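Local coordinates for protein Tetur07g02040 (Tetranychus urticae, PDB 6BDJ) that binds ferric iron and, as an intradiol ring-cleavage dioxygenase, probably opens aromatic rings by inserting both atoms of molecular oxygen, at residues Phe46-Arg60 and Pro112-Val124. Numbering follows the deposited sequence.
Sequences FIEEDIIRSNIVEDR and PKDPRRFLRGTQV
Glu49 and Arg117 meet side-on: NE of Arg117 donates to OE1 of Glu49 at 2.9 Å, while NH2 reaches OE2. Arg117 packs all along its length: CB lies 3.7 Å from Ile51 CD1, and CG stays against the same methyl; a bend at chi2 (-66°) then swings CD alongside Glu49 OE1. At the tip NH1 turns back to the carbonyl oxygens of Asp114 and Arg116, and Ile47 CD1 sits over one face of the Arg117 guanidinium, offset toward its rim. Cutting Arg117 back to an alanine would remove both donors to Glu49, and is likely to leave that carboxylate without its cation and the loop 114-116 without the group that joins its carbonyls. Ile47 CD1 also rests over the centre of the Arg120 guanidinium, 3.5 Å from CZ, whose NH2 bonds to Ser97 O and NH1 to Tyr45 O.

Arg53 runs extended from CG to NE, bringing NE and NH2 together onto Arg120 O; NH1 and NH2 both grip OE2 of Glu58. The other oxygen, OE1, takes a nearly straight bond (171°) from Arg116 NH1 through its anti lone pair. Asp59 is clamped between two arginines, Arg116 and Arg60 approaching its oxygens from opposite faces. Arg60, also paired with Asp91, lies flat on the Phe118 ring, planes 4° apart, a cation-pi stack with CZ 4.0 Å from the centroid.

Backbone bonds Thr122 N to Ile51 O and Arg53 N to Thr122 O make a single beta bridge at Ile52. The loop 46-60 thus pairs once with strand 120-124, outermost in the sheet of this intradiol dioxygenase fold, then packs on the loop preceding it, with Arg120 reaching in close to the iron ligand Tyr96.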
# COMPACT_ATOMS: atom_id res chain seq x y z
N PHE A 46 -6.32 2.59 8.38
CA PHE A 46 -5.03 2.34 9.03
C PHE A 46 -5.26 1.82 10.42
O PHE A 46 -6.18 2.29 11.13
CB PHE A 46 -4.13 3.58 9.09
CG PHE A 46 -2.77 3.31 9.67
CD1 PHE A 46 -1.93 2.34 9.12
CD2 PHE A 46 -2.32 4.00 10.80
CE1 PHE A 46 -0.68 2.07 9.67
CE2 PHE A 46 -1.08 3.75 11.34
CZ PHE A 46 -0.26 2.79 10.79
N ILE A 47 -4.43 0.85 10.81
CA ILE A 47 -4.43 0.30 12.17
C ILE A 47 -3.00 0.35 12.63
O ILE A 47 -2.12 -0.34 12.10
CB ILE A 47 -4.97 -1.13 12.24
CG1 ILE A 47 -6.44 -1.17 11.84
CG2 ILE A 47 -4.87 -1.67 13.68
CD1 ILE A 47 -7.05 -2.57 11.77
N GLU A 48 -2.78 1.17 13.64
CA GLU A 48 -1.44 1.47 14.09
C GLU A 48 -0.98 0.40 15.07
O GLU A 48 -1.14 0.52 16.28
CB GLU A 48 -1.38 2.86 14.71
CG GLU A 48 0.07 3.29 14.90
CD GLU A 48 0.27 4.75 15.31
OE1 GLU A 48 -0.71 5.52 15.44
OE2 GLU A 48 1.45 5.10 15.48
N GLU A 49 -0.42 -0.66 14.52
CA GLU A 49 0.07 -1.82 15.27
C GLU A 49 1.33 -2.33 14.62
O GLU A 49 1.40 -2.43 13.41
CB GLU A 49 -0.98 -2.94 15.29
CG GLU A 49 -2.17 -2.70 16.24
CD GLU A 49 -3.27 -3.75 16.09
OE1 GLU A 49 -3.11 -4.67 15.24
OE2 GLU A 49 -4.32 -3.65 16.76
N ASP A 50 2.31 -2.68 15.45
CA ASP A 50 3.51 -3.37 15.02
C ASP A 50 3.13 -4.84 14.77
O ASP A 50 2.94 -5.61 15.71
CB ASP A 50 4.62 -3.29 16.08
CG ASP A 50 5.27 -1.89 16.17
OD1 ASP A 50 4.80 -0.94 15.50
OD2 ASP A 50 6.26 -1.73 16.93
N ILE A 51 3.00 -5.18 13.50
CA ILE A 51 2.85 -6.53 13.04
C ILE A 51 3.99 -6.73 12.06
O ILE A 51 3.83 -6.59 10.85
CB ILE A 51 1.49 -6.76 12.39
CG1 ILE A 51 0.39 -6.36 13.37
CG2 ILE A 51 1.34 -8.25 12.04
CD1 ILE A 51 -1.00 -6.34 12.76
N ILE A 52 5.15 -7.00 12.63
CA ILE A 52 6.37 -6.94 11.89
C ILE A 52 6.64 -8.29 11.29
O ILE A 52 7.09 -9.19 11.98
CB ILE A 52 7.54 -6.46 12.76
CG1 ILE A 52 7.20 -5.13 13.43
CG2 ILE A 52 8.82 -6.33 11.90
CD1 ILE A 52 8.14 -4.75 14.57
N ARG A 53 6.37 -8.39 9.99
CA ARG A 53 6.49 -9.65 9.25
C ARG A 53 6.53 -9.34 7.78
O ARG A 53 5.95 -8.32 7.34
CB ARG A 53 5.25 -10.52 9.48
CG ARG A 53 3.97 -9.91 8.93
CD ARG A 53 2.75 -10.65 9.35
NE ARG A 53 1.51 -9.90 9.14
CZ ARG A 53 0.30 -10.43 9.28
NH1 ARG A 53 0.19 -11.72 9.63
NH2 ARG A 53 -0.79 -9.70 9.11
N SER A 54 7.14 -10.23 7.03
CA SER A 54 7.18 -10.08 5.60
C SER A 54 5.95 -10.65 4.91
O SER A 54 5.44 -10.05 3.97
CB SER A 54 8.41 -10.77 5.02
OG SER A 54 8.52 -10.38 3.66
N ASN A 55 5.49 -11.82 5.33
CA ASN A 55 4.32 -12.44 4.69
C ASN A 55 3.05 -12.04 5.44
O ASN A 55 2.89 -12.36 6.60
CB ASN A 55 4.46 -13.96 4.60
CG ASN A 55 3.32 -14.60 3.83
OD1 ASN A 55 2.16 -14.57 4.25
ND2 ASN A 55 3.64 -15.15 2.66
N ILE A 56 2.15 -11.34 4.76
CA ILE A 56 0.95 -10.74 5.35
C ILE A 56 -0.33 -11.39 4.86
O ILE A 56 -1.42 -10.90 5.15
CB ILE A 56 0.89 -9.20 5.08
CG1 ILE A 56 0.83 -8.87 3.58
CG2 ILE A 56 2.13 -8.55 5.64
CD1 ILE A 56 0.68 -7.38 3.24
N VAL A 57 -0.20 -12.50 4.14
CA VAL A 57 -1.33 -13.13 3.43
C VAL A 57 -2.34 -13.76 4.37
O VAL A 57 -3.54 -13.61 4.16
CB VAL A 57 -0.83 -14.16 2.41
CG1 VAL A 57 -1.99 -14.90 1.72
CG2 VAL A 57 0.01 -13.47 1.34
N GLU A 58 -1.86 -14.50 5.38
CA GLU A 58 -2.70 -15.25 6.30
C GLU A 58 -3.54 -16.23 5.46
O GLU A 58 -2.96 -16.97 4.69
CB GLU A 58 -3.52 -14.34 7.23
CG GLU A 58 -2.64 -13.45 8.09
CD GLU A 58 -3.36 -12.76 9.24
OE1 GLU A 58 -4.56 -12.93 9.47
OE2 GLU A 58 -2.72 -11.94 9.88
N ASP A 59 -4.86 -16.18 5.58
CA ASP A 59 -5.79 -17.08 4.89
C ASP A 59 -6.36 -16.51 3.60
O ASP A 59 -7.21 -17.14 2.99
CB ASP A 59 -6.97 -17.42 5.82
CG ASP A 59 -7.71 -16.19 6.31
OD1 ASP A 59 -7.17 -15.07 6.16
OD2 ASP A 59 -8.81 -16.30 6.89
N ARG A 60 -5.89 -15.34 3.15
CA ARG A 60 -6.48 -14.71 2.00
C ARG A 60 -6.07 -15.41 0.72
O ARG A 60 -4.98 -15.96 0.61
CB ARG A 60 -6.08 -13.25 1.93
CG ARG A 60 -6.57 -12.44 3.11
CD ARG A 60 -8.08 -12.41 3.20
NE ARG A 60 -8.62 -13.28 4.24
CZ ARG A 60 -9.92 -13.40 4.56
NH1 ARG A 60 -10.85 -12.74 3.89
NH2 ARG A 60 -10.31 -14.22 5.54
N PRO A 112 -11.32 -0.42 14.60
CA PRO A 112 -11.61 -1.76 14.09
C PRO A 112 -12.46 -2.57 15.05
O PRO A 112 -12.32 -2.42 16.24
CB PRO A 112 -10.22 -2.39 14.00
CG PRO A 112 -9.42 -1.70 15.03
CD PRO A 112 -9.88 -0.30 14.94
N LYS A 113 -13.35 -3.40 14.53
CA LYS A 113 -14.28 -4.17 15.37
C LYS A 113 -13.84 -5.62 15.50
O LYS A 113 -13.89 -6.18 16.57
CB LYS A 113 -15.72 -4.07 14.84
CG LYS A 113 -16.42 -2.74 15.14
CD LYS A 113 -16.71 -2.53 16.63
CE LYS A 113 -17.53 -1.26 16.92
NZ LYS A 113 -17.14 -0.06 16.11
N ASP A 114 -13.37 -6.21 14.40
CA ASP A 114 -12.82 -7.55 14.43
C ASP A 114 -11.30 -7.56 14.69
O ASP A 114 -10.61 -6.59 14.40
CB ASP A 114 -13.22 -8.28 13.14
CG ASP A 114 -12.53 -7.76 11.93
OD1 ASP A 114 -11.37 -8.16 11.71
OD2 ASP A 114 -13.16 -6.96 11.17
N PRO A 115 -10.77 -8.67 15.23
CA PRO A 115 -9.34 -8.73 15.51
C PRO A 115 -8.47 -9.21 14.35
O PRO A 115 -7.30 -9.37 14.54
CB PRO A 115 -9.26 -9.79 16.64
CG PRO A 115 -10.38 -10.73 16.32
CD PRO A 115 -11.48 -9.85 15.76
N ARG A 116 -9.04 -9.49 13.19
CA ARG A 116 -8.23 -9.93 12.06
C ARG A 116 -7.32 -8.80 11.55
O ARG A 116 -7.68 -7.65 11.57
CB ARG A 116 -9.10 -10.42 10.90
CG ARG A 116 -9.97 -11.67 11.20
CD ARG A 116 -9.12 -12.86 11.60
NE ARG A 116 -8.02 -13.19 10.67
CZ ARG A 116 -8.11 -13.93 9.58
NH1 ARG A 116 -6.99 -14.18 8.86
NH2 ARG A 116 -9.28 -14.40 9.16
N ARG A 117 -6.15 -9.19 11.09
CA ARG A 117 -5.13 -8.33 10.62
C ARG A 117 -4.47 -8.85 9.36
O ARG A 117 -3.35 -8.45 9.03
CB ARG A 117 -4.09 -8.14 11.71
CG ARG A 117 -4.64 -7.51 13.00
CD ARG A 117 -5.11 -6.08 12.75
NE ARG A 117 -5.56 -5.50 14.02
CZ ARG A 117 -6.82 -5.48 14.44
NH1 ARG A 117 -7.80 -6.03 13.72
NH2 ARG A 117 -7.09 -4.94 15.62
N PHE A 118 -5.17 -9.68 8.61
CA PHE A 118 -4.65 -10.11 7.34
C PHE A 118 -4.38 -8.90 6.45
O PHE A 118 -5.05 -7.85 6.56
CB PHE A 118 -5.59 -11.10 6.61
CG PHE A 118 -6.99 -10.57 6.32
CD1 PHE A 118 -7.22 -9.62 5.34
CD2 PHE A 118 -8.08 -11.07 7.01
CE1 PHE A 118 -8.50 -9.14 5.08
CE2 PHE A 118 -9.37 -10.61 6.76
CZ PHE A 118 -9.58 -9.65 5.79
N LEU A 119 -3.40 -9.09 5.58
CA LEU A 119 -2.99 -8.12 4.61
C LEU A 119 -2.58 -6.78 5.22
O LEU A 119 -2.77 -5.70 4.63
CB LEU A 119 -4.07 -7.97 3.54
CG LEU A 119 -4.30 -9.25 2.70
CD1 LEU A 119 -5.48 -9.11 1.75
CD2 LEU A 119 -3.09 -9.70 1.91
N ARG A 120 -1.96 -6.87 6.40
CA ARG A 120 -1.34 -5.76 7.05
C ARG A 120 0.00 -6.19 7.49
O ARG A 120 0.17 -7.31 8.01
CB ARG A 120 -2.17 -5.35 8.26
CG ARG A 120 -3.56 -4.85 7.90
CD ARG A 120 -4.33 -4.50 9.16
NE ARG A 120 -5.63 -4.03 8.70
CZ ARG A 120 -5.93 -2.76 8.43
NH1 ARG A 120 -5.05 -1.78 8.55
NH2 ARG A 120 -7.15 -2.47 8.00
N GLY A 121 1.01 -5.34 7.31
CA GLY A 121 2.29 -5.63 7.96
C GLY A 121 3.20 -4.44 8.00
O GLY A 121 2.96 -3.45 7.31
N THR A 122 4.27 -4.60 8.78
CA THR A 122 5.31 -3.62 8.95
C THR A 122 6.64 -4.27 8.68
O THR A 122 6.86 -5.41 9.09
CB THR A 122 5.33 -3.11 10.39
OG1 THR A 122 4.01 -2.70 10.77
CG2 THR A 122 6.28 -1.92 10.53
N GLN A 123 7.54 -3.56 7.99
CA GLN A 123 8.95 -3.98 7.89
C GLN A 123 9.88 -2.76 8.07
O GLN A 123 9.53 -1.63 7.71
CB GLN A 123 9.22 -4.66 6.56
CG GLN A 123 8.55 -6.02 6.38
CD GLN A 123 9.28 -7.10 7.15
OE1 GLN A 123 9.00 -7.37 8.31
NE2 GLN A 123 10.27 -7.67 6.52
N VAL A 124 11.05 -3.00 8.62
CA VAL A 124 12.01 -1.97 8.95
C VAL A 124 13.01 -2.01 7.82
O VAL A 124 13.48 -3.12 7.48
CB VAL A 124 12.70 -2.28 10.29
CG1 VAL A 124 13.79 -1.25 10.63
CG2 VAL A 124 11.66 -2.36 11.41
O HOH W 1 -2.47 -1.32 9.61
O HOH W 2 1.19 -3.47 10.63
O HOH W 3 -5.52 -11.97 11.63